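Local coordinates for protein anti-H(O) lectin I (Ulex europaeus, PDB 1JXN) that binds carbohydrate as an L-fucose-specific, calcium- and manganese-containing lectin of the legume family, at residues 11-16 with 26-31; 151-156 with 196-201; 2-7 with 231-236. All blocks are in the same frame, centred on the assembly; numbering follows the deposited sequence.

Contact 1 of 3, residues 11-16 with 26-31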
loop_
_atom_site.group_PDB
_atom_site.type_symbol
_atom_site.label_atom_id
_atom_site.label_comp_id
_atom_site.label_asym_id
_atom_site.label_seq_id
_atom_site.Cartn_x
_atom_site.Cartn_y
_atom_site.Cartn_z
ATOM N N PHE A 11 -0.727 15.396 4.386
ATOM C CA PHE A 11 -1.892 14.535 4.291
ATOM C C PHE A 11 -2.929 15.341 3.515
ATOM O O PHE A 11 -3.351 16.405 3.963
ATOM C CB PHE A 11 -2.428 14.185 5.685
ATOM C CG PHE A 11 -1.641 13.121 6.401
ATOM C CD1 PHE A 11 -0.614 13.461 7.270
ATOM C CD2 PHE A 11 -1.948 11.777 6.232
ATOM C CE1 PHE A 11 0.096 12.474 7.959
ATOM C CE2 PHE A 11 -1.245 10.788 6.915
ATOM C CZ PHE A 11 -0.224 11.138 7.780
ATOM N N SER A 12 -3.303 14.872 2.327
ATOM C CA SER A 12 -4.302 15.570 1.500
ATOM C C SER A 12 -5.728 15.108 1.854
ATOM O O SER A 12 -5.947 13.933 2.188
ATOM C CB SER A 12 -4.017 15.324 0.013
ATOM O OG SER A 12 -3.872 13.937 -0.268
ATOM N N GLN A 13 -6.697 16.016 1.794
ATOM C CA GLN A 13 -8.070 15.655 2.141
ATOM C C GLN A 13 -8.803 14.825 1.113
ATOM O O GLN A 13 -9.975 14.488 1.313
ATOM C CB GLN A 13 -8.913 16.875 2.382
ATOM C CG GLN A 13 -8.493 17.752 3.495
ATOM C CD GLN A 13 -9.455 18.871 3.595
ATOM O OE1 GLN A 13 -10.593 18.668 4.020
ATOM N NE2 GLN A 13 -9.066 20.039 3.098
ATOM N N ASN A 14 -8.138 14.563 -0.008
ATOM C CA ASN A 14 -8.698 13.776 -1.100
ATOM C C ASN A 14 -7.889 12.488 -1.189
ATOM O O ASN A 14 -7.869 11.819 -2.224
ATOM C CB ASN A 14 -8.581 14.561 -2.414
ATOM C CG ASN A 14 -7.126 14.812 -2.823
ATOM O OD1 ASN A 14 -6.323 15.322 -2.038
ATOM N ND2 ASN A 14 -6.779 14.419 -4.046
ATOM N N GLY A 15 -7.221 12.154 -0.091
ATOM C CA GLY A 15 -6.411 10.951 -0.037
ATOM C C GLY A 15 -7.209 9.720 -0.408
ATOM O O GLY A 15 -8.434 9.719 -0.301
ATOM N N LYS A 16 -6.529 8.692 -0.898
ATOM C CA LYS A 16 -7.224 7.475 -1.284
ATOM C C LYS A 16 -6.555 6.223 -0.743
ATOM O O LYS A 16 -6.954 5.111 -1.057
ATOM C CB LYS A 16 -7.361 7.410 -2.803
ATOM C CG LYS A 16 -8.245 8.504 -3.399
ATOM C CD LYS A 16 -9.737 8.157 -3.334
ATOM C CE LYS A 16 -10.616 9.266 -3.943
ATOM N NZ LYS A 16 -10.631 10.555 -3.150
ATOM N N VAL A 26 -8.396 13.581 7.708
ATOM C CA VAL A 26 -7.384 14.574 7.373
ATOM C C VAL A 26 -8.113 15.912 7.346
ATOM O O VAL A 26 -9.299 15.979 7.016
ATOM C CB VAL A 26 -6.754 14.330 5.993
ATOM C CG1 VAL A 26 -5.693 15.370 5.704
ATOM C CG2 VAL A 26 -6.178 12.930 5.907
ATOM N N ILE A 27 -7.422 16.974 7.726
ATOM C CA ILE A 27 -8.046 18.278 7.716
ATOM C C ILE A 27 -7.366 19.208 6.721
ATOM O O ILE A 27 -6.367 18.842 6.079
ATOM C CB ILE A 27 -8.100 18.914 9.134
ATOM C CG1 ILE A 27 -6.688 19.081 9.703
ATOM C CG2 ILE A 27 -9.016 18.089 10.044
ATOM C CD1 ILE A 27 -6.651 19.690 11.101
ATOM N N GLU A 28 -7.968 20.389 6.577
ATOM C CA GLU A 28 -7.521 21.437 5.669
ATOM C C GLU A 28 -6.081 21.889 5.878
ATOM O O GLU A 28 -5.392 22.284 4.924
ATOM C CB GLU A 28 -8.460 22.638 5.768
ATOM C CG GLU A 28 -9.871 22.375 5.243
ATOM C CD GLU A 28 -10.665 23.662 5.046
ATOM O OE1 GLU A 28 -10.091 24.628 4.481
ATOM O OE2 GLU A 28 -11.857 23.704 5.452
ATOM N N THR A 29 -5.630 21.844 7.128
ATOM C CA THR A 29 -4.263 22.233 7.439
ATOM C C THR A 29 -3.308 21.078 7.115
ATOM O O THR A 29 -2.125 21.114 7.479
ATOM C CB THR A 29 -4.144 22.651 8.907
ATOM O OG1 THR A 29 -4.356 21.513 9.747
ATOM C CG2 THR A 29 -5.210 23.685 9.243
ATOM N N GLY A 30 -3.827 20.075 6.395
ATOM C CA GLY A 30 -3.037 18.921 5.994
ATOM C C GLY A 30 -2.650 18.012 7.140
ATOM O O GLY A 30 -1.749 17.190 7.001
ATOM N N VAL A 31 -3.337 18.158 8.269
ATOM C CA VAL A 31 -3.059 17.347 9.459
ATOM C C VAL A 31 -3.990 16.123 9.591
ATOM O O VAL A 31 -5.191 16.204 9.312
ATOM C CB VAL A 31 -3.141 18.223 10.763
ATOM C CG1 VAL A 31 -3.039 17.362 12.007
ATOM C CG2 VAL A 31 -2.021 19.243 10.780
#

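Contact 2 of 3, residues 151-156 with 196-201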
loop_
_atom_site.group_PDB
_atom_site.type_symbol
_atom_site.label_atom_id
_atom_site.label_comp_id
_atom_site.label_asym_id
_atom_site.label_seq_id
_atom_site.Cartn_x
_atom_site.Cartn_y
_atom_site.Cartn_z
ATOM N N LYS A 151 -4.344 -2.921 29.110
ATOM C CA LYS A 151 -3.362 -2.874 30.193
ATOM C C LYS A 151 -2.007 -3.246 29.570
ATOM O O LYS A 151 -1.873 -4.338 29.007
ATOM C CB LYS A 151 -3.737 -3.919 31.249
ATOM C CG LYS A 151 -3.349 -3.573 32.678
ATOM C CD LYS A 151 -3.902 -4.592 33.662
ATOM C CE LYS A 151 -5.426 -4.750 33.546
ATOM N NZ LYS A 151 -5.892 -5.525 32.327
ATOM N N SER A 152 -1.023 -2.353 29.658
ATOM C CA SER A 152 0.306 -2.600 29.090
ATOM C C SER A 152 1.124 -3.764 29.690
ATOM O O SER A 152 0.865 -4.223 30.816
ATOM C CB SER A 152 1.143 -1.334 29.170
ATOM O OG SER A 152 0.465 -0.242 28.591
ATOM N N ILE A 153 2.092 -4.257 28.909
ATOM C CA ILE A 153 2.981 -5.334 29.354
ATOM C C ILE A 153 4.069 -4.628 30.171
ATOM O O ILE A 153 4.421 -5.057 31.275
ATOM C CB ILE A 153 3.611 -6.140 28.154
ATOM C CG1 ILE A 153 4.414 -7.332 28.676
ATOM C CG2 ILE A 153 4.522 -5.274 27.310
ATOM C CD1 ILE A 153 3.568 -8.432 29.224
ATOM N N ASN A 154 4.517 -3.494 29.634
ATOM C CA ASN A 154 5.523 -2.636 30.229
ATOM C C ASN A 154 5.147 -1.196 29.836
ATOM O O ASN A 154 4.557 -0.979 28.769
ATOM C CB ASN A 154 6.904 -3.000 29.693
ATOM C CG ASN A 154 7.973 -2.024 30.131
ATOM O OD1 ASN A 154 7.858 -1.398 31.180
ATOM N ND2 ASN A 154 9.013 -1.875 29.319
ATOM N N ALA A 155 5.458 -0.230 30.704
ATOM C CA ALA A 155 5.142 1.180 30.452
ATOM C C ALA A 155 6.202 2.136 31.003
ATOM O O ALA A 155 7.117 1.717 31.713
ATOM C CB ALA A 155 3.776 1.519 31.026
ATOM N N GLU A 156 6.109 3.407 30.627
ATOM C CA GLU A 156 7.042 4.419 31.091
ATOM C C GLU A 156 6.381 5.765 31.312
ATOM O O GLU A 156 5.731 6.296 30.409
ATOM C CB GLU A 156 8.201 4.598 30.112
ATOM C CG GLU A 156 9.126 3.379 29.999
ATOM C CD GLU A 156 9.769 2.978 31.330
ATOM O OE1 GLU A 156 10.143 3.893 32.110
ATOM O OE2 GLU A 156 9.901 1.755 31.585
ATOM N N VAL A 196 10.089 2.968 25.756
ATOM C CA VAL A 196 9.611 1.745 26.364
ATOM C C VAL A 196 9.968 0.617 25.402
ATOM O O VAL A 196 9.689 0.695 24.212
ATOM C CB VAL A 196 8.086 1.800 26.620
ATOM C CG1 VAL A 196 7.319 1.974 25.330
ATOM C CG2 VAL A 196 7.628 0.553 27.354
ATOM N N THR A 197 10.656 -0.392 25.920
ATOM C CA THR A 197 11.082 -1.549 25.147
ATOM C C THR A 197 10.271 -2.764 25.577
ATOM O O THR A 197 9.547 -2.701 26.560
ATOM C CB THR A 197 12.565 -1.802 25.404
ATOM O OG1 THR A 197 13.307 -0.668 24.936
ATOM C CG2 THR A 197 13.052 -3.053 24.699
ATOM N N SER A 198 10.310 -3.836 24.798
ATOM C CA SER A 198 9.593 -5.052 25.165
ATOM C C SER A 198 9.860 -6.155 24.176
ATOM O O SER A 198 10.195 -5.894 23.037
ATOM C CB SER A 198 8.093 -4.807 25.264
ATOM O OG SER A 198 7.459 -5.842 25.994
ATOM N N ILE A 199 9.761 -7.399 24.619
ATOM C CA ILE A 199 9.983 -8.517 23.713
ATOM C C ILE A 199 8.671 -9.271 23.530
ATOM O O ILE A 199 8.189 -9.928 24.451
ATOM C CB ILE A 199 11.109 -9.455 24.205
ATOM C CG1 ILE A 199 12.461 -8.729 24.200
ATOM C CG2 ILE A 199 11.212 -10.676 23.306
ATOM C CD1 ILE A 199 12.689 -7.782 25.365
ATOM N N VAL A 200 8.087 -9.123 22.342
ATOM C CA VAL A 200 6.813 -9.751 21.982
ATOM C C VAL A 200 6.973 -10.502 20.654
ATOM O O VAL A 200 7.486 -9.949 19.678
ATOM C CB VAL A 200 5.694 -8.696 21.766
ATOM C CG1 VAL A 200 4.356 -9.385 21.625
ATOM C CG2 VAL A 200 5.663 -7.681 22.891
ATOM N N ASP A 201 6.503 -11.744 20.610
ATOM C CA ASP A 201 6.584 -12.545 19.395
ATOM C C ASP A 201 5.303 -12.340 18.582
ATOM O O ASP A 201 4.303 -13.027 18.792
ATOM C CB ASP A 201 6.730 -14.016 19.751
ATOM C CG ASP A 201 7.237 -14.844 18.594
ATOM O OD1 ASP A 201 7.471 -16.052 18.808
ATOM O OD2 ASP A 201 7.423 -14.290 17.486
#

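Contact 3 of 3, residues 2-7 with 231-236. Unlike the reference sequence in segment 231-236: Thr236 (reference Asn).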
loop_
_atom_site.group_PDB
_atom_site.type_symbol
_atom_site.label_atom_id
_atom_site.label_comp_id
_atom_site.label_asym_id
_atom_site.label_seq_id
_atom_site.Cartn_x
_atom_site.Cartn_y
_atom_site.Cartn_z
ATOM N N ASP A 2 6.893 -8.115 0.388
ATOM C CA ASP A 2 7.951 -8.524 1.292
ATOM C C ASP A 2 8.513 -7.290 1.977
ATOM O O ASP A 2 8.736 -7.277 3.200
ATOM C CB ASP A 2 9.027 -9.302 0.524
ATOM C CG ASP A 2 8.530 -10.673 0.073
ATOM O OD1 ASP A 2 8.551 -11.616 0.894
ATOM O OD2 ASP A 2 8.091 -10.809 -1.084
ATOM N N ASP A 3 8.716 -6.252 1.173
ATOM C CA ASP A 3 9.225 -4.989 1.656
ATOM C C ASP A 3 8.152 -3.971 1.360
ATOM O O ASP A 3 7.428 -4.084 0.373
ATOM C CB ASP A 3 10.526 -4.621 0.943
ATOM C CG ASP A 3 11.636 -5.638 1.176
ATOM O OD1 ASP A 3 12.687 -5.521 0.518
ATOM O OD2 ASP A 3 11.466 -6.566 2.009
ATOM N N LEU A 4 8.008 -3.005 2.247
ATOM C CA LEU A 4 7.010 -1.971 2.059
ATOM C C LEU A 4 7.512 -0.733 2.763
ATOM O O LEU A 4 8.263 -0.818 3.737
ATOM C CB LEU A 4 5.666 -2.398 2.651
ATOM C CG LEU A 4 4.355 -1.791 2.123
ATOM C CD1 LEU A 4 3.470 -1.464 3.289
ATOM C CD2 LEU A 4 4.554 -0.540 1.288
ATOM N N SER A 5 7.192 0.416 2.196
ATOM C CA SER A 5 7.580 1.679 2.776
ATOM C C SER A 5 6.789 2.767 2.101
ATOM O O SER A 5 6.526 2.724 0.901
ATOM C CB SER A 5 9.088 1.918 2.630
ATOM O OG SER A 5 9.572 1.482 1.373
ATOM N N PHE A 6 6.341 3.708 2.901
ATOM C CA PHE A 6 5.574 4.814 2.389
ATOM C C PHE A 6 5.795 5.963 3.339
ATOM O O PHE A 6 5.903 5.778 4.561
ATOM C CB PHE A 6 4.092 4.446 2.309
ATOM C CG PHE A 6 3.511 3.918 3.603
ATOM C CD1 PHE A 6 3.138 4.788 4.635
ATOM C CD2 PHE A 6 3.312 2.551 3.784
ATOM C CE1 PHE A 6 2.580 4.307 5.804
ATOM C CE2 PHE A 6 2.747 2.068 4.966
ATOM C CZ PHE A 6 2.383 2.953 5.972
ATOM N N LYS A 7 5.891 7.156 2.789
ATOM C CA LYS A 7 6.109 8.302 3.624
ATOM C C LYS A 7 5.083 9.325 3.275
ATOM O O LYS A 7 4.799 9.533 2.106
ATOM C CB LYS A 7 7.504 8.881 3.400
ATOM C CG LYS A 7 7.749 10.128 4.220
ATOM C CD LYS A 7 9.197 10.269 4.620
ATOM C CE LYS A 7 10.032 10.855 3.511
ATOM N NZ LYS A 7 11.465 10.867 3.902
ATOM N N TRP A 231 4.206 10.765 8.639
ATOM C CA TRP A 231 4.337 9.341 8.934
ATOM C C TRP A 231 5.300 8.648 7.983
ATOM O O TRP A 231 5.373 8.964 6.793
ATOM C CB TRP A 231 2.959 8.671 8.854
ATOM C CG TRP A 231 2.901 7.198 9.232
ATOM C CD1 TRP A 231 3.861 6.468 9.886
ATOM C CD2 TRP A 231 1.784 6.309 9.034
ATOM N NE1 TRP A 231 3.408 5.192 10.115
ATOM C CE2 TRP A 231 2.139 5.064 9.608
ATOM C CE3 TRP A 231 0.519 6.445 8.438
ATOM C CZ2 TRP A 231 1.275 3.964 9.600
ATOM C CZ3 TRP A 231 -0.340 5.360 8.432
ATOM C CH2 TRP A 231 0.041 4.133 9.010
ATOM N N TYR A 232 6.042 7.698 8.530
ATOM C CA TYR A 232 7.005 6.927 7.773
ATOM C C TYR A 232 6.861 5.497 8.237
ATOM O O TYR A 232 6.480 5.244 9.375
ATOM C CB TYR A 232 8.415 7.424 8.047
ATOM C CG TYR A 232 9.489 6.539 7.468
ATOM C CD1 TYR A 232 9.815 6.602 6.117
ATOM C CD2 TYR A 232 10.182 5.636 8.275
ATOM C CE1 TYR A 232 10.802 5.784 5.581
ATOM C CE2 TYR A 232 11.165 4.817 7.756
ATOM C CZ TYR A 232 11.472 4.896 6.411
ATOM O OH TYR A 232 12.445 4.081 5.885
ATOM N N PHE A 233 7.148 4.561 7.344
ATOM C CA PHE A 233 7.032 3.152 7.660
ATOM C C PHE A 233 7.804 2.350 6.644
ATOM O O PHE A 233 7.871 2.713 5.469
ATOM C CB PHE A 233 5.566 2.735 7.621
ATOM C CG PHE A 233 5.320 1.306 8.034
ATOM C CD1 PHE A 233 5.150 0.970 9.375
ATOM C CD2 PHE A 233 5.249 0.297 7.075
ATOM C CE1 PHE A 233 4.910 -0.340 9.746
ATOM C CE2 PHE A 233 5.009 -1.005 7.443
ATOM C CZ PHE A 233 4.842 -1.331 8.776
ATOM N N THR A 234 8.383 1.247 7.099
ATOM C CA THR A 234 9.156 0.366 6.235
ATOM C C THR A 234 9.195 -1.042 6.837
ATOM O O THR A 234 9.718 -1.250 7.938
ATOM C CB THR A 234 10.589 0.903 6.036
ATOM O OG1 THR A 234 10.527 2.248 5.561
ATOM C CG2 THR A 234 11.335 0.098 5.004
ATOM N N SER A 235 8.586 -1.989 6.132
ATOM C CA SER A 235 8.543 -3.382 6.551
ATOM C C SER A 235 9.539 -4.122 5.709
ATOM O O SER A 235 9.941 -3.634 4.659
ATOM C CB SER A 235 7.173 -3.975 6.267
ATOM O OG SER A 235 6.190 -3.396 7.079
ATOM N N THR A 236 9.922 -5.313 6.144
ATOM C CA THR A 236 10.857 -6.102 5.374
ATOM C C THR A 236 11.126 -7.460 5.998
ATOM O O THR A 236 11.550 -7.579 7.151
ATOM C CB THR A 236 12.173 -5.365 5.147
ATOM O OG1 THR A 236 12.984 -6.137 4.265
ATOM C CG2 THR A 236 12.910 -5.142 6.459
#

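Contact 1 of 3, residues 11-16 with 26-31
Two groups of 26-31 close on the carbonyl oxygen of Phe11: Gly30 CA by a CA-H...O contact with Phe11 O at 3.2 Å, and the Val26 CG1 methyl by plain packing, 3.1 Å from that same oxygen. Val26 CG1 is anti to its backbone N (chi1 -179°), which directs this methyl at Phe11, where it also packs on CB at 3.5 Å. The Phe11 ring itself leads away and meets Phe8 and Leu18. Farther out, the extended Gln13 side chain reaches across: its CG lies 3.5 Å from Ile27 O, and NE2 comes within 3.3 Å of Glu28 CG. The Gln13 amide and Glu28 carboxylate planes are nearly parallel, 5° apart, but it is aliphatic carbon of Glu28 that is touched. On the other side of residues 11-16, Asn14 ND2 bonds to Glu208 of the second subunit. Two backbone bonds close the turn in 26-31: Gly30 N to Ile27 O at 2.8 Å, completing a type I turn, and Ile27 N to Val31 O. With Gly30 at positive phi (69°), this is the pattern of a type I turn with a G1 beta bulge, closing the hairpin of strands 25-26 and 32-33.

Contact 2 of 3, residues 151-156 with 196-201
The side-chain amide of Asn154 is the flat group at the centre of this contact, and its two neighbours approach from different directions. Thr197 O lies in the amide plane, only 9° out of it, and accepts a hydrogen bond from ND2 at 2.9 Å with an N-H...O angle of 154°. Val196 CG2 instead stands over a face of the amide, 3.4 Å from Asn154 ND2. The amide reaches both because CG is anti to the backbone N of Asn154 (chi1 172°), which extends the side chain across to the other strand. One partner therefore fixes the rotation of the amide by a directional bond, while the other backs its face by van der Waals contact.

The strand axes of 154-156 and 196-199 run antiparallel but 6.7 Å apart, too far for a backbone ladder. They belong to the two sheets of the legume lectin sandwich: 154-157 is outermost in the seven-stranded sheet, with its backbone bonded to strand 142-147, whereas 196-199 bonds to strand 180-187. Side chains span the gap between these sheet edges.

On one side of Asn154, Ile153 CG2 sits 3.3 Å from Ser198 OG; on the other, Glu156, bent at chi2, lays its CG 3.9 Å from Val196 CB and so touches through its aliphatic part. Val196 and Ser198 also pack on Ile143 and Ile145 of strand 142-147, in the opposing sheet, which places them between the two sheets. Ala155 points away from 196-201; its side chain touches that of His142, a manganese ligand by similarity, and lies about 6 Å from the bound manganese ion.

Contact 3 of 3, residues 2-7 with 231-236
Phe6 and its two aromatic partners meet through contrasting torsions. In Phe6, CG lies between the backbone N and the carbonyl carbon (chi1 53°), which swings the ring over strand 231-236; Trp231 and Phe233 both carry CG opposite the backbone N. The result is an edge-to-face pair, the edge of Phe6 toward the face of the six-membered ring of Trp231, with centroids 5.0 Å apart and planes at 89°. Phe6 CE1 stands over the centre of the six-membered ring, 3.9 Å from Trp231 CD2. One face of Phe6 receives a CH-pi contact from Phe233, whose CB is 3.6 Å from Phe6 CZ. The Phe6 and Phe233 rings are near parallel, 19° apart, but slid so far that they barely overlap. Tyr51 stacks on Phe6 as well, and Phe214 meets Trp231.

The backbones form an antiparallel ladder. At the hydrogen-bonded pair Leu4 and Ser235, Ser235 N gives to Leu4 O at 2.7 Å and Leu4 N to Ser235 O at 3.2 Å. The bond from Phe233 N to Phe6 O is weak. On the face bearing Asp3, Ser5 and Lys7, Thr236 OG1 donates to Asp3 OD2 at 2.8 Å from above the carboxylate plane; it also makes a weak hydrogen bond with Ile238 N. Thr236 departs from the reference sequence, which has asparagine. Ser5 OG bonds to Ser5 of the second subunit, and strand 3-7 pairs with a strand of that chain, so the sheet continues across the dimer.

Ring packing toward strands 44-56 and 209-219 thus holds the mostly apolar interior face, Ser235 included, while polar bonds, one of them to the second subunit, hold the face that Asp3, Ser5 and Thr236 share with the Tyr232 ring.

How the contacts relate
Strand 3-7 opens the chain and within it pairs with 231-236, close to the C terminus, so contact 3 joins the two termini and encloses almost the whole sequence. Within that span contact 1 comes first along the chain, a short-range closure between the loop after strand 3-8 and the turn after strand 25-26. Contact 2 follows, linking strand 154-157 to strand 192-199. Contacts 1 and 2 come one after the other without crossing, on opposite sides of the chain's centre. Contacts 1 and 3 touch, Phe11 CZ lying 4.2 Å from Trp231 CB, and both reach the second subunit. Contact 2 connects the edges of the two sheets near the manganese site, with its centre about 23 Å from that of contact 3.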